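Local atomic coordinates of Lys-gingipain W83 (Porphyromonas gingivalis, PDB entry 6I9A), a protein that cleaves proteins after lysine as a secreted cysteine protease, a possible virulence factor in periodontal disease, and is represented here by its catalytic subunit with a covalently bound inhibitor. Residues A[225-230]-A[259-264]; A[239-244]-A[268-273]; A[249-254]-A[274-279]. All coordinates share one frame; numbering follows the deposited sequence. Where two conformers were deposited one is given.

Contact 1 of 3, residues A[225-230]-A[259-264]. With CA (calcium ion), chain H.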
loop_
_atom_site.group_PDB
_atom_site.type_symbol
_atom_site.label_atom_id
_atom_site.label_comp_id
_atom_site.label_asym_id
_atom_site.label_seq_id
_atom_site.Cartn_x
_atom_site.Cartn_y
_atom_site.Cartn_z
ATOM N N PRO A 225 -22.370 9.182 -3.035
ATOM C CA PRO A 225 -22.204 10.376 -3.873
ATOM C C PRO A 225 -21.230 10.132 -5.020
ATOM O O PRO A 225 -20.212 9.444 -4.866
ATOM C CB PRO A 225 -21.668 11.424 -2.898
ATOM C CG PRO A 225 -21.039 10.625 -1.765
ATOM C CD PRO A 225 -21.964 9.437 -1.650
ATOM N N LEU A 226 -21.533 10.699 -6.175
ATOM C CA LEU A 226 -20.840 10.403 -7.386
ATOM C C LEU A 226 -19.495 11.107 -7.518
ATOM O O LEU A 226 -19.374 12.345 -7.406
ATOM C CB LEU A 226 -21.741 10.824 -8.574
ATOM C CG LEU A 226 -21.191 10.551 -9.986
ATOM C CD1 LEU A 226 -21.109 9.027 -10.263
ATOM C CD2 LEU A 226 -22.083 11.198 -11.056
ATOM N N LEU A 227 -18.470 10.300 -7.845
ATOM C CA LEU A 227 -17.133 10.793 -8.195
ATOM C C LEU A 227 -16.680 9.970 -9.363
ATOM O O LEU A 227 -16.400 8.778 -9.210
ATOM C CB LEU A 227 -16.169 10.662 -7.028
ATOM C CG LEU A 227 -14.743 11.176 -7.261
ATOM C CD1 LEU A 227 -14.705 12.690 -7.512
ATOM C CD2 LEU A 227 -13.840 10.793 -6.088
ATOM N N THR A 228 -16.645 10.570 -10.531
ATOM C CA THR A 228 -16.296 9.825 -11.742
ATOM C C THR A 228 -14.817 9.960 -12.115
ATOM O O THR A 228 -14.139 10.899 -11.677
ATOM C CB THR A 228 -17.119 10.312 -12.946
ATOM O OG1 THR A 228 -16.679 11.649 -13.222
ATOM C CG2 THR A 228 -18.629 10.279 -12.676
ATOM N N THR A 229 -14.363 9.122 -13.065
ATOM C CA THR A 229 -12.989 9.255 -13.606
ATOM C C THR A 229 -12.800 10.640 -14.259
ATOM O O THR A 229 -11.708 11.242 -14.143
ATOM C CB THR A 229 -12.669 8.096 -14.571
ATOM O OG1 THR A 229 -13.705 7.955 -15.554
ATOM C CG2 THR A 229 -12.434 6.782 -13.844
ATOM N N SER A 230 -13.830 11.176 -14.929
ATOM C CA SER A 230 -13.691 12.505 -15.521
ATOM C C SER A 230 -13.450 13.560 -14.424
ATOM O O SER A 230 -12.618 14.468 -14.580
ATOM C CB SER A 230 -14.916 12.846 -16.370
ATOM O OG SER A 230 -14.900 12.030 -17.528
ATOM N N PRO A 259 -9.785 2.704 -18.706
ATOM C CA PRO A 259 -9.067 2.667 -17.427
ATOM C C PRO A 259 -10.081 2.727 -16.271
ATOM O O PRO A 259 -11.042 3.523 -16.268
ATOM C CB PRO A 259 -8.191 3.939 -17.466
ATOM C CG PRO A 259 -7.941 4.098 -18.981
ATOM C CD PRO A 259 -9.293 3.808 -19.555
ATOM N N CYS A 260 -9.899 1.849 -15.290
ATOM C CA CYS A 260 -10.846 1.844 -14.197
ATOM C C CYS A 260 -10.569 3.004 -13.234
ATOM O O CYS A 260 -9.521 3.653 -13.303
ATOM C CB CYS A 260 -10.845 0.494 -13.483
ATOM S SG CYS A 260 -9.312 0.135 -12.552
ATOM N N PHE A 261 -11.488 3.244 -12.293
ATOM C CA PHE A 261 -11.350 4.301 -11.321
ATOM C C PHE A 261 -9.999 4.225 -10.589
ATOM O O PHE A 261 -9.327 5.254 -10.410
ATOM C CB PHE A 261 -12.532 4.173 -10.334
ATOM C CG PHE A 261 -12.568 5.219 -9.266
ATOM C CD1 PHE A 261 -11.871 5.047 -8.066
ATOM C CD2 PHE A 261 -13.355 6.357 -9.421
ATOM C CE1 PHE A 261 -11.942 5.998 -7.052
ATOM C CE2 PHE A 261 -13.434 7.308 -8.403
ATOM C CZ PHE A 261 -12.758 7.107 -7.208
ATOM N N GLY A 262 -9.605 3.013 -10.142
ATOM C CA GLY A 262 -8.342 2.905 -9.403
ATOM C C GLY A 262 -7.120 3.228 -10.260
ATOM O O GLY A 262 -6.109 3.729 -9.745
ATOM N N GLU A 263 -7.196 2.920 -11.573
ATOM C CA GLU A 263 -6.109 3.264 -12.477
ATOM C C GLU A 263 -6.087 4.780 -12.670
ATOM O O GLU A 263 -5.037 5.408 -12.650
ATOM C CB GLU A 263 -6.286 2.539 -13.819
ATOM C CG GLU A 263 -5.900 1.068 -13.709
ATOM C CD GLU A 263 -6.188 0.281 -14.977
ATOM O OE1 GLU A 263 -7.318 0.350 -15.509
ATOM O OE2 GLU A 263 -5.293 -0.489 -15.385
ATOM N N VAL A 264 -7.267 5.391 -12.919
ATOM C CA VAL A 264 -7.253 6.850 -13.156
ATOM C C VAL A 264 -6.771 7.595 -11.924
ATOM O O VAL A 264 -5.983 8.548 -12.057
ATOM C CB VAL A 264 -8.661 7.315 -13.600
ATOM C CG1 VAL A 264 -8.735 8.841 -13.714
ATOM C CG2 VAL A 264 -9.017 6.691 -14.951
HETATM CA CA CA H . -6.466 -1.230 -17.425
HETATM O O HOH W 1 -6.567 -2.757 -19.315
HETATM O O HOH W 2 -8.911 -1.158 -17.563
HETATM O O HOH W 3 -6.946 0.534 -18.926
#

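Contact 2 of 3, residues A[239-244]-A[268-273]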
loop_
_atom_site.group_PDB
_atom_site.type_symbol
_atom_site.label_atom_id
_atom_site.label_comp_id
_atom_site.label_asym_id
_atom_site.label_seq_id
_atom_site.Cartn_x
_atom_site.Cartn_y
_atom_site.Cartn_z
ATOM N N ASP A 239 0.554 18.455 -4.852
ATOM C CA ASP A 239 1.407 18.259 -3.697
ATOM C C ASP A 239 0.666 17.740 -2.470
ATOM O O ASP A 239 1.231 17.738 -1.386
ATOM C CB ASP A 239 2.160 19.556 -3.345
ATOM C CG ASP A 239 3.119 20.095 -4.391
ATOM O OD1 ASP A 239 3.536 19.341 -5.273
ATOM O OD2 ASP A 239 3.411 21.300 -4.352
ATOM N N LYS A 240 -0.563 17.218 -2.638
ATOM C CA LYS A 240 -1.355 16.753 -1.492
ATOM C C LYS A 240 -1.958 15.389 -1.801
ATOM O O LYS A 240 -3.186 15.223 -1.929
ATOM C CB LYS A 240 -2.437 17.800 -1.177
ATOM C CG LYS A 240 -1.815 19.120 -0.630
ATOM C CD LYS A 240 -2.896 20.165 -0.362
ATOM C CE LYS A 240 -3.573 20.661 -1.612
ATOM N NZ LYS A 240 -4.341 21.960 -1.419
ATOM N N TYR A 241 -1.070 14.386 -1.944
ATOM C CA TYR A 241 -1.487 13.091 -2.445
ATOM C C TYR A 241 -1.946 12.179 -1.338
ATOM O O TYR A 241 -1.381 12.094 -0.259
ATOM C CB TYR A 241 -0.343 12.447 -3.271
ATOM C CG TYR A 241 0.178 13.453 -4.277
ATOM C CD1 TYR A 241 -0.686 14.085 -5.169
ATOM C CD2 TYR A 241 1.506 13.862 -4.245
ATOM C CE1 TYR A 241 -0.237 15.107 -6.006
ATOM C CE2 TYR A 241 1.979 14.874 -5.108
ATOM C CZ TYR A 241 1.095 15.489 -5.981
ATOM O OH TYR A 241 1.478 16.513 -6.822
ATOM N N PHE A 242 -3.000 11.394 -1.652
ATOM C CA PHE A 242 -3.647 10.547 -0.647
ATOM C C PHE A 242 -3.600 9.054 -0.993
ATOM O O PHE A 242 -3.377 8.655 -2.155
ATOM C CB PHE A 242 -5.116 11.023 -0.420
ATOM C CG PHE A 242 -5.933 11.237 -1.686
ATOM C CD1 PHE A 242 -6.493 10.163 -2.385
ATOM C CD2 PHE A 242 -6.202 12.528 -2.132
ATOM C CE1 PHE A 242 -7.224 10.391 -3.547
ATOM C CE2 PHE A 242 -6.947 12.747 -3.269
ATOM C CZ PHE A 242 -7.476 11.701 -3.954
ATOM N N LEU A 243 -3.911 8.255 0.034
ATOM C CA LEU A 243 -4.333 6.865 -0.163
ATOM C C LEU A 243 -5.865 6.895 -0.232
ATOM O O LEU A 243 -6.501 7.540 0.616
ATOM C CB LEU A 243 -3.903 6.056 1.066
ATOM C CG LEU A 243 -4.543 4.653 1.176
ATOM C CD1 LEU A 243 -4.183 3.739 -0.003
ATOM C CD2 LEU A 243 -4.112 3.982 2.467
ATOM N N ALA A 244 -6.449 6.242 -1.237
ATOM C CA ALA A 244 -7.918 6.119 -1.290
ATOM C C ALA A 244 -8.271 4.649 -1.237
ATOM O O ALA A 244 -7.571 3.793 -1.829
ATOM C CB ALA A 244 -8.462 6.777 -2.538
ATOM N N VAL A 268 -3.379 10.001 -12.683
ATOM C CA VAL A 268 -3.504 11.439 -12.949
ATOM C C VAL A 268 -2.298 12.203 -12.403
ATOM O O VAL A 268 -1.750 11.920 -11.323
ATOM C CB VAL A 268 -4.838 11.999 -12.427
ATOM C CG1 VAL A 268 -6.005 11.617 -13.338
ATOM C CG2 VAL A 268 -5.114 11.605 -10.974
ATOM N N LYS A 269 -1.882 13.235 -13.186
ATOM C CA LYS A 269 -0.656 13.963 -12.905
ATOM C C LYS A 269 -0.827 15.018 -11.822
ATOM O O LYS A 269 -1.702 15.874 -11.944
ATOM C CB LYS A 269 -0.166 14.660 -14.196
ATOM C CG LYS A 269 1.196 15.328 -13.982
ATOM C CD LYS A 269 1.825 15.767 -15.317
ATOM C CE LYS A 269 3.315 16.119 -15.181
ATOM N NZ LYS A 269 4.217 14.913 -14.927
ATOM N N GLU A 270 0.016 14.984 -10.793
ATOM C CA GLU A 270 0.055 16.022 -9.750
ATOM C C GLU A 270 -1.327 16.288 -9.159
ATOM O O GLU A 270 -1.660 17.406 -8.768
ATOM C CB GLU A 270 0.699 17.325 -10.297
ATOM C CG GLU A 270 2.187 17.115 -10.633
ATOM C CD GLU A 270 2.887 18.295 -11.274
ATOM O OE1 GLU A 270 2.205 19.266 -11.649
ATOM O OE2 GLU A 270 4.129 18.243 -11.384
ATOM N N LYS A 271 -2.081 15.207 -8.999
ATOM C CA LYS A 271 -3.392 15.243 -8.338
ATOM C C LYS A 271 -3.741 13.797 -8.016
ATOM O O LYS A 271 -3.048 12.877 -8.435
ATOM C CB LYS A 271 -4.420 15.947 -9.237
ATOM C CG LYS A 271 -4.747 15.136 -10.492
ATOM C CD LYS A 271 -5.649 15.865 -11.520
ATOM C CE LYS A 271 -5.024 17.083 -12.174
ATOM N NZ LYS A 271 -4.010 16.715 -13.213
ATOM N N GLY A 272 -4.862 13.612 -7.344
ATOM C CA GLY A 272 -5.289 12.244 -7.032
ATOM C C GLY A 272 -4.416 11.571 -5.977
ATOM O O GLY A 272 -3.937 12.189 -5.008
ATOM N N ALA A 273 -4.281 10.238 -6.146
ATOM C CA ALA A 273 -3.709 9.351 -5.131
ATOM C C ALA A 273 -2.324 8.844 -5.471
ATOM O O ALA A 273 -1.982 8.726 -6.650
ATOM C CB ALA A 273 -4.660 8.117 -5.029
#

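Contact 3 of 3, residues A[249-254]-A[274-279]. With CA (calcium ion), chain H; H8E (benzyl-N-[(2S)-1-[[(3S)-7-amino-1-(benzylamino)-1,2-dioxoheptan-3-yl]amino]-5-(2-methyl-2-phenylhydrazinyl)-1,5-dioxopentan-2-yl]carbamate), chain I.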
loop_
_atom_site.group_PDB
_atom_site.type_symbol
_atom_site.label_atom_id
_atom_site.label_comp_id
_atom_site.label_asym_id
_atom_site.label_seq_id
_atom_site.Cartn_x
_atom_site.Cartn_y
_atom_site.Cartn_z
ATOM N N CYS A 249 -18.130 -2.072 -5.226
ATOM C CA CYS A 249 -17.909 -2.885 -6.416
ATOM C C CYS A 249 -16.953 -2.253 -7.403
ATOM O O CYS A 249 -16.941 -1.027 -7.557
ATOM C CB CYS A 249 -19.253 -3.095 -7.139
ATOM S SG CYS A 249 -20.478 -4.038 -6.162
ATOM N N ILE A 250 -16.180 -3.113 -8.063
ATOM C CA ILE A 250 -15.552 -3.066 -9.390
ATOM C C ILE A 250 -14.706 -1.819 -9.734
ATOM O O ILE A 250 -14.207 -1.795 -10.875
ATOM C CB ILE A 250 -16.594 -3.350 -10.516
ATOM C CG1 ILE A 250 -17.708 -2.285 -10.593
ATOM C CG2 ILE A 250 -17.182 -4.765 -10.310
ATOM C CD1 ILE A 250 -18.743 -2.568 -11.732
ATOM N N THR A 251 -14.425 -0.902 -8.794
ATOM C CA THR A 251 -13.589 0.246 -9.149
ATOM C C THR A 251 -12.147 -0.116 -9.456
ATOM O O THR A 251 -11.452 0.738 -10.040
ATOM C CB THR A 251 -13.592 1.252 -8.020
ATOM O OG1 THR A 251 -12.983 0.710 -6.841
ATOM C CG2 THR A 251 -14.965 1.848 -7.723
ATOM N N ALA A 252 -11.694 -1.330 -9.092
ATOM C CA ALA A 252 -10.326 -1.767 -9.396
ATOM C C ALA A 252 -10.376 -2.849 -10.446
ATOM O O ALA A 252 -9.459 -3.666 -10.532
ATOM C CB ALA A 252 -9.623 -2.229 -8.122
ATOM N N GLN A 253 -11.383 -2.851 -11.329
ATOM C CA GLN A 253 -11.461 -3.875 -12.422
ATOM C C GLN A 253 -10.550 -3.393 -13.553
ATOM O O GLN A 253 -10.973 -2.781 -14.538
ATOM C CB GLN A 253 -12.907 -4.028 -12.870
ATOM C CG GLN A 253 -13.080 -5.350 -13.650
ATOM C CD GLN A 253 -14.515 -5.587 -14.005
ATOM O OE1 GLN A 253 -14.922 -5.487 -15.194
ATOM N NE2 GLN A 253 -15.303 -5.922 -13.010
ATOM N N PHE A 254 -9.266 -3.730 -13.406
ATOM C CA PHE A 254 -8.231 -3.081 -14.194
ATOM C C PHE A 254 -8.013 -3.678 -15.570
ATOM O O PHE A 254 -7.131 -3.188 -16.300
ATOM C CB PHE A 254 -6.905 -3.005 -13.386
ATOM C CG PHE A 254 -6.399 -4.347 -12.926
ATOM C CD1 PHE A 254 -6.672 -4.809 -11.637
ATOM C CD2 PHE A 254 -5.625 -5.128 -13.760
ATOM C CE1 PHE A 254 -6.216 -6.066 -11.221
ATOM C CE2 PHE A 254 -5.185 -6.393 -13.360
ATOM C CZ PHE A 254 -5.454 -6.853 -12.080
ATOM N N TYR A 274 -1.579 8.421 -4.432
ATOM C CA TYR A 274 -0.349 7.653 -4.679
ATOM C C TYR A 274 -0.614 6.138 -4.647
ATOM O O TYR A 274 0.198 5.365 -5.159
ATOM C CB TYR A 274 0.745 8.023 -3.666
ATOM C CG TYR A 274 0.400 7.712 -2.232
ATOM C CD1 TYR A 274 0.490 6.408 -1.743
ATOM C CD2 TYR A 274 -0.056 8.705 -1.364
ATOM C CE1 TYR A 274 0.191 6.116 -0.412
ATOM C CE2 TYR A 274 -0.366 8.416 -0.027
ATOM C CZ TYR A 274 -0.286 7.112 0.425
ATOM O OH TYR A 274 -0.563 6.776 1.719
ATOM N N ALA A 275 -1.770 5.710 -4.116
ATOM C CA ALA A 275 -2.149 4.292 -4.087
ATOM C C ALA A 275 -3.649 4.252 -3.896
ATOM O O ALA A 275 -4.272 5.146 -3.308
ATOM C CB ALA A 275 -1.451 3.553 -2.965
ATOM N N TYR A 276 -4.223 3.142 -4.372
ATOM C CA TYR A 276 -5.674 2.856 -4.280
ATOM C C TYR A 276 -5.860 1.424 -3.917
ATOM O O TYR A 276 -5.211 0.537 -4.474
ATOM C CB TYR A 276 -6.337 3.131 -5.633
ATOM C CG TYR A 276 -7.846 2.976 -5.573
ATOM C CD1 TYR A 276 -8.634 3.921 -4.922
ATOM C CD2 TYR A 276 -8.477 1.870 -6.136
ATOM C CE1 TYR A 276 -10.023 3.793 -4.859
ATOM C CE2 TYR A 276 -9.877 1.741 -6.085
ATOM C CZ TYR A 276 -10.636 2.708 -5.437
ATOM O OH TYR A 276 -11.993 2.617 -5.343
ATOM N N ILE A 277 -6.772 1.187 -2.964
ATOM C CA ILE A 277 -7.208 -0.182 -2.660
ATOM C C ILE A 277 -8.674 -0.302 -3.060
ATOM O O ILE A 277 -9.492 0.540 -2.645
ATOM C CB ILE A 277 -7.071 -0.504 -1.142
ATOM C CG1 ILE A 277 -5.576 -0.520 -0.753
ATOM C CG2 ILE A 277 -7.714 -1.871 -0.854
ATOM C CD1 ILE A 277 -5.361 -0.437 0.763
ATOM N N GLY A 278 -9.003 -1.285 -3.869
ATOM C CA GLY A 278 -10.386 -1.507 -4.234
ATOM C C GLY A 278 -10.553 -2.897 -4.790
ATOM O O GLY A 278 -9.602 -3.706 -4.836
ATOM N N SER A 279 -11.761 -3.187 -5.237
ATOM C CA SER A 279 -12.148 -4.525 -5.678
ATOM C C SER A 279 -12.310 -4.595 -7.183
ATOM O O SER A 279 -12.886 -3.707 -7.808
ATOM C CB SER A 279 -13.479 -4.884 -5.036
ATOM O OG SER A 279 -13.865 -6.214 -5.377
HETATM CA CA CA H . -6.466 -1.230 -17.425
HETATM C CAQ H8E I . -23.147 0.480 -9.942
HETATM C CAK H8E I . -23.443 1.799 -10.345
HETATM C CAH H8E I . -24.381 2.551 -9.636
HETATM C CAL H8E I . -25.053 2.018 -8.539
HETATM C CAR H8E I . -24.753 0.713 -8.179
HETATM C CBO H8E I . -23.794 -0.058 -8.820
HETATM C CBA H8E I . -23.603 -1.390 -8.396
HETATM N NBE H8E I . -22.624 -1.514 -7.303
HETATM C CBL H8E I . -22.713 -2.469 -6.336
HETATM O OAE H8E I . -23.694 -3.220 -6.258
HETATM C CBN H8E I . -21.545 -2.544 -5.358
HETATM O OAG H8E I . -20.844 -1.485 -5.322
HETATM C CBS H8E I . -21.985 -3.115 -3.974
HETATM C CBB H8E I . -21.015 -2.763 -2.840
HETATM C CAY H8E I . -21.512 -3.222 -1.466
HETATM C CAX H8E I . -20.474 -3.126 -0.344
HETATM C CAW H8E I . -20.202 -1.686 0.070
HETATM N NAB H8E I . -19.211 -1.678 1.188
HETATM N NBG H8E I . -22.223 -4.564 -3.995
HETATM C C H8E I . -23.369 -5.179 -3.706
HETATM O O H8E I . -24.426 -4.628 -3.426
HETATM C CA H8E I . -23.309 -6.682 -3.945
HETATM N N H8E I . -24.311 -7.411 -3.173
HETATM C CBK H8E I . -24.258 -7.510 -1.821
HETATM O OAD H8E I . -23.409 -6.863 -1.192
HETATM O OBI H8E I . -25.129 -8.284 -1.292
HETATM C CBD H8E I . -25.205 -8.380 0.177
HETATM C CBP H8E I . -26.404 -9.106 0.596
HETATM C CAS H8E I . -26.366 -10.457 0.944
HETATM C CAM H8E I . -27.519 -11.182 1.376
HETATM C CAI H8E I . -28.730 -10.468 1.359
HETATM C CAN H8E I . -28.773 -9.145 0.947
HETATM C CAT H8E I . -27.636 -8.452 0.569
HETATM C CB H8E I . -23.526 -6.970 -5.440
HETATM C CG H8E I . -24.892 -6.459 -5.971
HETATM C CD H8E I . -24.909 -6.420 -7.470
HETATM O OE1 H8E I . -25.157 -7.436 -8.121
HETATM N NE2 H8E I . -24.563 -5.217 -7.965
HETATM N NBT H8E I . -24.356 -4.998 -9.335
HETATM C CAA H8E I . -22.961 -4.577 -9.635
HETATM C CBQ H8E I . -25.482 -4.456 -10.027
HETATM C CAU H8E I . -25.337 -3.680 -11.188
HETATM C CAO H8E I . -26.459 -3.217 -11.870
HETATM C CAJ H8E I . -27.732 -3.510 -11.398
HETATM C CAP H8E I . -27.893 -4.241 -10.230
HETATM C CAV H8E I . -26.773 -4.731 -9.557
HETATM O O HOH W 4 -13.677 -1.091 -5.059
HETATM O O HOH W 1 -6.567 -2.757 -19.315
HETATM O O HOH W 2 -8.911 -1.158 -17.563
HETATM O O HOH W 3 -6.946 0.534 -18.926
#

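Contact 1 of 3, residues A[225-230]-A[259-264]
E263 OE1, on the helix whose F261 and V264 receive L227 and T229 from the other segment, is gripped twice. The calcium ion lies 2.6 Å from E263 OE1. The backbone C260 N donates to E263 OE1 across 3.0 Å at a nearly straight 165°, meeting its anti lone pair, the one turned from the sister oxygen. A weak return bond of 3.6 Å runs from E263 N to C260 SG. The pair is thus a capping box, and it opens helix 261-267 in the caspase-like catalytic domain of this clan CD peptidase. E263 OE2 also binds the ion, at 2.5 Å from the calcium, so the chelation is bidentate; S122 OG hydrogen-bonds to E263 OE2, while D85, the carbonyl of F254 and three waters contribute to the metal shell. The carboxylate is therefore fixed from the metal side and from the helix start.

Between the segments the contact is mainly apolar. T229 holds OG1 between its backbone N and carbonyl carbon (chi1 51°), which leaves its methyl to face the helix: T229 CG2 lies 3.6 Å from V264 CG2, the T229 and V264 side chains crossing at about a right angle. The same T229 CG2 is 3.7 Å from F261 CA. F261 swings CG anti to its backbone N (chi1 -179°) and reaches toward strand 226-228; W222 of the adjoining strand 221-223 stacks on its ring, and L232 of helix 229-232 touches it. L227 CD2 meets F261 CZ at 4.0 Å, and the carbonyl oxygen L227 O lies near the ring plane, 3.4 Å from F261 CE2 at the ring edge.

Contact 2 of 3, residues A[239-244]-A[268-273]
Y241 and E270 run side by side and point the same way, the phenol ring and the carboxylate turned only 26° from one another. What touches, however, is the near end of E270: Y241 OH lies 3.3 Å from E270 CA and 3.7 Å from E270 CB, and the carboxylate leads onward, away from the ring. The carbonyl oxygens of E270 and G272 both lie in the plane of the Y241 ring, at its edge. From its own segment the hydroxyl oxygen accepts a hydrogen bond from D239 N, with 2.9 Å between D239 N and Y241 OH and an angle of 162°, so a local bond fixes where the end of the phenol sits.

F242 is used differently, by its face. With CG between the backbone N and the carbonyl carbon (chi1 49°), the ring folds over the neighbouring chain: G272 O lies 3.5 Å from the ring plane, over its centre, and A273 N lies over the same face nearer the rim. F242 CE1 also meets A273 CB at 3.7 Å, and I265 touches both side chains.

F242 and A273 form a parallel bridge, their CA atoms 4.6 Å apart, where strands 242-247 and 273-279 begin to pair. Helix 261-267 links these strands, making a beta-alpha-beta crossover of the central sheet, and 268-272 is the loop leading back into it. K135 NZ hydrogen-bonds to the carbonyl oxygens of V268, K271 and A273, and N237 OD1 accepts from G272 N. Within the loop, K271 NZ curls back to hydrogen-bond K269 O, 2.8 Å away and in the carbonyl plane.

Contact 3 of 3, residues A[249-254]-A[274-279]
T251 places OG1 between its backbone N and carbonyl carbon (chi1 65°), while Y276 sends its ring off with CG anti to the backbone N (chi1 -175°), and these two rotations bring the hydroxyls together. Y276 OH donates to T251 OG1 over 2.6 Å, the two side chains crossing at about a right angle with T251 OG1 in the plane of the ring. T251 OG1 in turn donates to water 4, 2.6 Å away, and S279 N gives the same water a second hydrogen bond of 2.8 Å. W222 NE1 hydrogen-bonds to Y276 OH, so the buried hydroxyls and the water form one continuous network.

The backbones meet next to it. A252 N donates to S279 O at 3.0 Å, approaching from above the carbonyl plane, 52° out of it. A252 CB packs 3.5 Å from G278 C; on the side where G278 has no side chain, T251 OG1 and the Y276 ring fill the place.

This is the catalytic loop of the caspase-like fold: it follows strand 242-247 and lies against the end of the neighbouring strand 273-279. C249, near its start, is the nucleophile. C249 SG is covalently joined to the inhibitor carbon CBN at 2.0 Å, and CBN carries four substituents, as in a tetrahedral adduct. C249 N donates to inhibitor OAG over 2.8 Å, consistent with an oxyanion-hole role for this N-H. A type I turn from I250 to Q253, closed by Q253 N to I250 O, and an inverse gamma turn centred on Q253 lead to F254, whose carbonyl oxygen F254 O binds the calcium ion, 2.4 Å away.

How the contacts relate
Contacts 1 and 3, with centres 9 Å apart, share the calcium ion and its three waters: E263 comes from one and F254 from the other. G262 N also reaches T251 O at 2.9 Å, a probable hydrogen bond tying the helix start to the catalytic loop. Contact 2 lies farther off, about 13 Å from contact 1 and 15 Å from contact 3 between centres, but continues into contact 3 through the sheet, where F242 O lies 2.9 Å from Y274 N and A244 O 3.0 Å from I277 N. Contact 3 alone holds the inhibitor-bound C249, its side chain about 7 Å from that of H216, the probable proton donor; the side chain of F261 of contact 1 stays about 11 Å from the inhibitor.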